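Local structure of thymidylate synthase ThyX (Streptomyces cacaoi subsp. asoensis, 4P5A) at residues R88-N93 with M187-L192. The protein is an FAD-dependent UMP/dUMP methylase of the ThyX family, probably transferring a methyl group from methylenetetrahydrofolate to the uracil nucleotide with NADPH as reductant. Residues are numbered along the deposited sequence; the frame is centred on the assembly and turned at random.
With FAD (flavin-adenine dinucleotide), chain H.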
loop_
_atom_site.group_PDB
_atom_site.type_symbol
_atom_site.label_atom_id
_atom_site.label_comp_id
_atom_site.label_asym_id
_atom_site.label_seq_id
_atom_site.Cartn_x
_atom_site.Cartn_y
_atom_site.Cartn_z
ATOM N N ARG B 88 -6.645 1.510 -3.813
ATOM C CA ARG B 88 -5.674 2.113 -2.919
ATOM C C ARG B 88 -4.289 2.175 -3.498
ATOM O O ARG B 88 -3.426 2.889 -2.943
ATOM C CB ARG B 88 -5.632 1.223 -1.612
ATOM C CG ARG B 88 -6.891 1.427 -0.822
ATOM C CD ARG B 88 -6.950 0.206 0.221
ATOM N NE ARG B 88 -7.146 -1.085 -0.459
ATOM C CZ ARG B 88 -7.289 -2.234 0.254
ATOM N NH1 ARG B 88 -7.162 -2.194 1.611
ATOM N NH2 ARG B 88 -7.541 -3.370 -0.385
ATOM N N THR B 89 -4.076 1.486 -4.621
ATOM C CA THR B 89 -2.749 1.569 -5.251
ATOM C C THR B 89 -2.601 2.805 -6.164
ATOM O O THR B 89 -1.559 2.958 -6.749
ATOM C CB THR B 89 -2.534 0.379 -6.147
ATOM O OG1 THR B 89 -3.711 0.059 -6.928
ATOM C CG2 THR B 89 -2.417 -0.855 -5.296
ATOM N N TRP B 90 -3.646 3.615 -6.289
ATOM C CA TRP B 90 -3.587 4.816 -7.128
ATOM C C TRP B 90 -3.324 6.067 -6.242
ATOM O O TRP B 90 -3.393 5.974 -5.008
ATOM C CB TRP B 90 -4.974 5.026 -7.752
ATOM C CG TRP B 90 -5.312 4.014 -8.867
ATOM C CD1 TRP B 90 -5.307 2.632 -8.792
ATOM C CD2 TRP B 90 -5.792 4.379 -10.123
ATOM N NE1 TRP B 90 -5.772 2.119 -10.035
ATOM C CE2 TRP B 90 -6.027 3.203 -10.862
ATOM C CE3 TRP B 90 -5.942 5.624 -10.761
ATOM C CZ2 TRP B 90 -6.525 3.220 -12.196
ATOM C CZ3 TRP B 90 -6.435 5.676 -12.126
ATOM C CH2 TRP B 90 -6.689 4.434 -12.822
ATOM N N SER B 91 -3.040 7.201 -6.888
ATOM C CA SER B 91 -2.940 8.476 -6.220
ATOM C C SER B 91 -4.053 9.333 -6.773
ATOM O O SER B 91 -4.313 9.298 -7.963
ATOM C CB SER B 91 -1.593 9.147 -6.594
ATOM O OG SER B 91 -0.570 8.317 -5.933
ATOM N N PHE B 92 -4.690 10.115 -5.914
ATOM C CA PHE B 92 -5.851 10.974 -6.312
ATOM C C PHE B 92 -5.705 12.376 -5.744
ATOM O O PHE B 92 -5.116 12.531 -4.647
ATOM C CB PHE B 92 -7.152 10.403 -5.718
ATOM C CG PHE B 92 -7.437 9.001 -6.177
ATOM C CD1 PHE B 92 -7.781 8.744 -7.515
ATOM C CD2 PHE B 92 -7.328 7.898 -5.251
ATOM C CE1 PHE B 92 -8.052 7.461 -7.966
ATOM C CE2 PHE B 92 -7.624 6.572 -5.770
ATOM C CZ PHE B 92 -7.957 6.402 -7.089
ATOM N N ASN B 93 -6.255 13.379 -6.439
ATOM C CA ASN B 93 -6.443 14.684 -5.778
ATOM C C ASN B 93 -7.684 15.252 -6.445
ATOM O O ASN B 93 -7.712 15.390 -7.663
ATOM C CB ASN B 93 -5.309 15.679 -5.994
ATOM C CG ASN B 93 -5.443 16.839 -4.967
ATOM O OD1 ASN B 93 -5.624 18.058 -5.369
ATOM N ND2 ASN B 93 -5.473 16.485 -3.672
ATOM N N MET B 187 -4.104 -2.148 -14.746
ATOM C CA MET B 187 -4.644 -3.482 -15.144
ATOM C C MET B 187 -5.500 -4.075 -14.038
ATOM O O MET B 187 -6.548 -4.703 -14.345
ATOM C CB MET B 187 -3.453 -4.450 -15.561
ATOM C CG MET B 187 -2.986 -4.079 -16.972
ATOM S SD MET B 187 -1.717 -5.262 -17.457
ATOM C CE MET B 187 -0.196 -4.666 -16.583
ATOM N N HIS B 188 -5.107 -3.878 -12.795
ATOM C CA HIS B 188 -5.943 -4.474 -11.686
ATOM C C HIS B 188 -7.283 -3.759 -11.648
ATOM O O HIS B 188 -8.351 -4.403 -11.509
ATOM C CB HIS B 188 -5.157 -4.328 -10.386
ATOM C CG HIS B 188 -5.815 -5.025 -9.229
ATOM N ND1 HIS B 188 -5.476 -6.302 -8.850
ATOM C CD2 HIS B 188 -6.805 -4.617 -8.402
ATOM C CE1 HIS B 188 -6.214 -6.658 -7.811
ATOM N NE2 HIS B 188 -7.087 -5.687 -7.568
ATOM N N PHE B 189 -7.273 -2.446 -11.891
ATOM C CA PHE B 189 -8.531 -1.689 -11.894
ATOM C C PHE B 189 -9.402 -2.110 -13.105
ATOM O O PHE B 189 -10.599 -2.326 -12.934
ATOM C CB PHE B 189 -8.158 -0.235 -12.006
ATOM C CG PHE B 189 -9.278 0.702 -12.341
ATOM C CD1 PHE B 189 -9.505 1.125 -13.652
ATOM C CD2 PHE B 189 -10.096 1.227 -11.316
ATOM C CE1 PHE B 189 -10.569 2.042 -13.963
ATOM C CE2 PHE B 189 -11.129 2.223 -11.647
ATOM C CZ PHE B 189 -11.355 2.573 -12.996
ATOM N N LEU B 190 -8.772 -2.331 -14.264
ATOM C CA LEU B 190 -9.570 -2.660 -15.473
ATOM C C LEU B 190 -10.198 -4.063 -15.255
ATOM O O LEU B 190 -11.306 -4.286 -15.730
ATOM C CB LEU B 190 -8.714 -2.686 -16.755
ATOM C CG LEU B 190 -8.220 -1.251 -17.152
ATOM C CD1 LEU B 190 -7.328 -1.398 -18.308
ATOM C CD2 LEU B 190 -9.414 -0.318 -17.542
ATOM N N SER B 191 -9.490 -4.979 -14.612
ATOM C CA SER B 191 -10.045 -6.366 -14.406
ATOM C C SER B 191 -11.274 -6.268 -13.580
ATOM O O SER B 191 -12.208 -7.035 -13.762
ATOM C CB SER B 191 -9.022 -7.236 -13.695
ATOM O OG SER B 191 -9.443 -8.586 -13.638
ATOM N N LEU B 192 -11.349 -5.297 -12.693
ATOM C CA LEU B 192 -12.549 -5.243 -11.761
ATOM C C LEU B 192 -13.652 -4.280 -12.292
ATOM O O LEU B 192 -14.828 -4.447 -11.989
ATOM C CB LEU B 192 -12.099 -4.699 -10.377
ATOM C CG LEU B 192 -11.289 -5.674 -9.585
ATOM C CD1 LEU B 192 -10.568 -4.834 -8.362
ATOM C CD2 LEU B 192 -12.214 -6.832 -9.065
HETATM P PA FAD H . -6.763 -1.956 -4.400
HETATM O O1A FAD H . -6.208 -1.226 -5.548
HETATM O O2A FAD H . -7.212 -1.293 -3.208
HETATM O O5B FAD H . -5.748 -3.074 -4.023
HETATM C C5B FAD H . -5.152 -3.944 -5.066
HETATM C C4B FAD H . -4.623 -5.210 -4.450
HETATM O O4B FAD H . -3.643 -4.859 -3.451
HETATM C C3B FAD H . -5.672 -5.954 -3.684
HETATM O O3B FAD H . -6.439 -6.812 -4.563
HETATM C C2B FAD H . -4.860 -6.792 -2.681
HETATM O O2B FAD H . -4.212 -7.865 -3.459
HETATM C C1B FAD H . -3.731 -5.786 -2.299
HETATM N N9A FAD H . -4.012 -4.976 -1.099
HETATM C C8A FAD H . -3.968 -3.633 -1.038
HETATM N N7A FAD H . -4.174 -3.213 0.209
HETATM C C5A FAD H . -4.292 -4.356 0.994
HETATM C C6A FAD H . -4.509 -4.635 2.367
HETATM N N6A FAD H . -4.612 -3.648 3.312
HETATM N N1A FAD H . -4.598 -5.954 2.739
HETATM C C2A FAD H . -4.434 -6.972 1.863
HETATM N N3A FAD H . -4.227 -6.748 0.539
HETATM C C4A FAD H . -4.206 -5.456 0.104
HETATM N N1 FAD H . -16.862 -2.372 -1.446
HETATM C C2 FAD H . -17.561 -2.252 -0.273
HETATM O O2 FAD H . -17.200 -1.551 0.659
HETATM N N3 FAD H . -18.808 -2.827 -0.189
HETATM C C4 FAD H . -19.350 -3.522 -1.262
HETATM O O4 FAD H . -20.467 -4.074 -1.065
HETATM C C4X FAD H . -18.614 -3.661 -2.453
HETATM N N5 FAD H . -19.036 -4.464 -3.538
HETATM C C5X FAD H . -18.323 -4.392 -4.770
HETATM C C6 FAD H . -18.796 -4.932 -5.989
HETATM C C7 FAD H . -18.060 -4.872 -7.182
HETATM C C7M FAD H . -18.728 -5.513 -8.410
HETATM C C8 FAD H . -16.807 -4.201 -7.280
HETATM C C8M FAD H . -15.941 -4.170 -8.579
HETATM C C9 FAD H . -16.314 -3.633 -6.082
HETATM C C9A FAD H . -17.089 -3.684 -4.864
HETATM N N10 FAD H . -16.583 -3.105 -3.670
HETATM C C10 FAD H . -17.373 -3.074 -2.518
HETATM C "C1'" FAD H . -15.301 -2.342 -3.677
HETATM C "C2'" FAD H . -14.238 -3.513 -3.486
HETATM O "O2'" FAD H . -14.342 -4.158 -2.182
HETATM C "C3'" FAD H . -12.801 -2.931 -3.486
HETATM O "O3'" FAD H . -12.621 -1.857 -2.546
HETATM C "C4'" FAD H . -12.402 -2.347 -4.944
HETATM O "O4'" FAD H . -12.902 -3.206 -5.914
HETATM C "C5'" FAD H . -10.859 -2.219 -5.017
HETATM O "O5'" FAD H . -10.324 -3.546 -5.204
HETATM P P FAD H . -8.953 -3.905 -4.430
HETATM O O1P FAD H . -9.039 -3.752 -2.945
HETATM O O2P FAD H . -8.627 -5.266 -4.893
HETATM O O3P FAD H . -7.913 -2.836 -4.979
#
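Trp90 turns the edge of its six-membered ring onto one face of Phe189. The pair is an edge-to-face stack, with ring planes at 56°. Trp90 CZ2 lies 3.7 Å from Phe189 CG, and also touches Phe189 CB. A chi1 of 167° sets Phe189 CG opposite the backbone N and swings the ring out from helix 183-193 to meet the indole. This is the tight part: both rings are buried, and Met216 of helix 207-223 touches both. Trp90 NE1 makes a weak hydrogen bond to Ala185 O.

On the FAD side the two segments do not meet directly. Arg88, Thr89 and His188 are partly exposed, and the FAD diphosphate lies between them. Arg88 holds FAD O2A twice, through its backbone N at 2.9 Å and through NE at 2.8 Å. The NE bond is nearly straight (176°), with O2A in the guanidinium plane. Arg88 NH2 reaches the second phosphate at FAD O1P (3.0 Å). The adenine N7A sits over one guanidinium face. From the helix, His188 NE2 donates to FAD O2P at 3.1 Å. Glu66 of a neighbouring subunit forms a salt bridge with Arg88 NH2. With an alanine here, the backbone N could still hold O2A, but that Glu66 and FAD O1P would probably lose their cationic partner, and the adenine its flat neighbour.

The chemistry is thus divided. Aromatic packing joins the loop before strand 91-94 to the helix. Arg88 spans both phosphates and shares one with His188, so the cofactor itself completes the junction in a site built by several subunits.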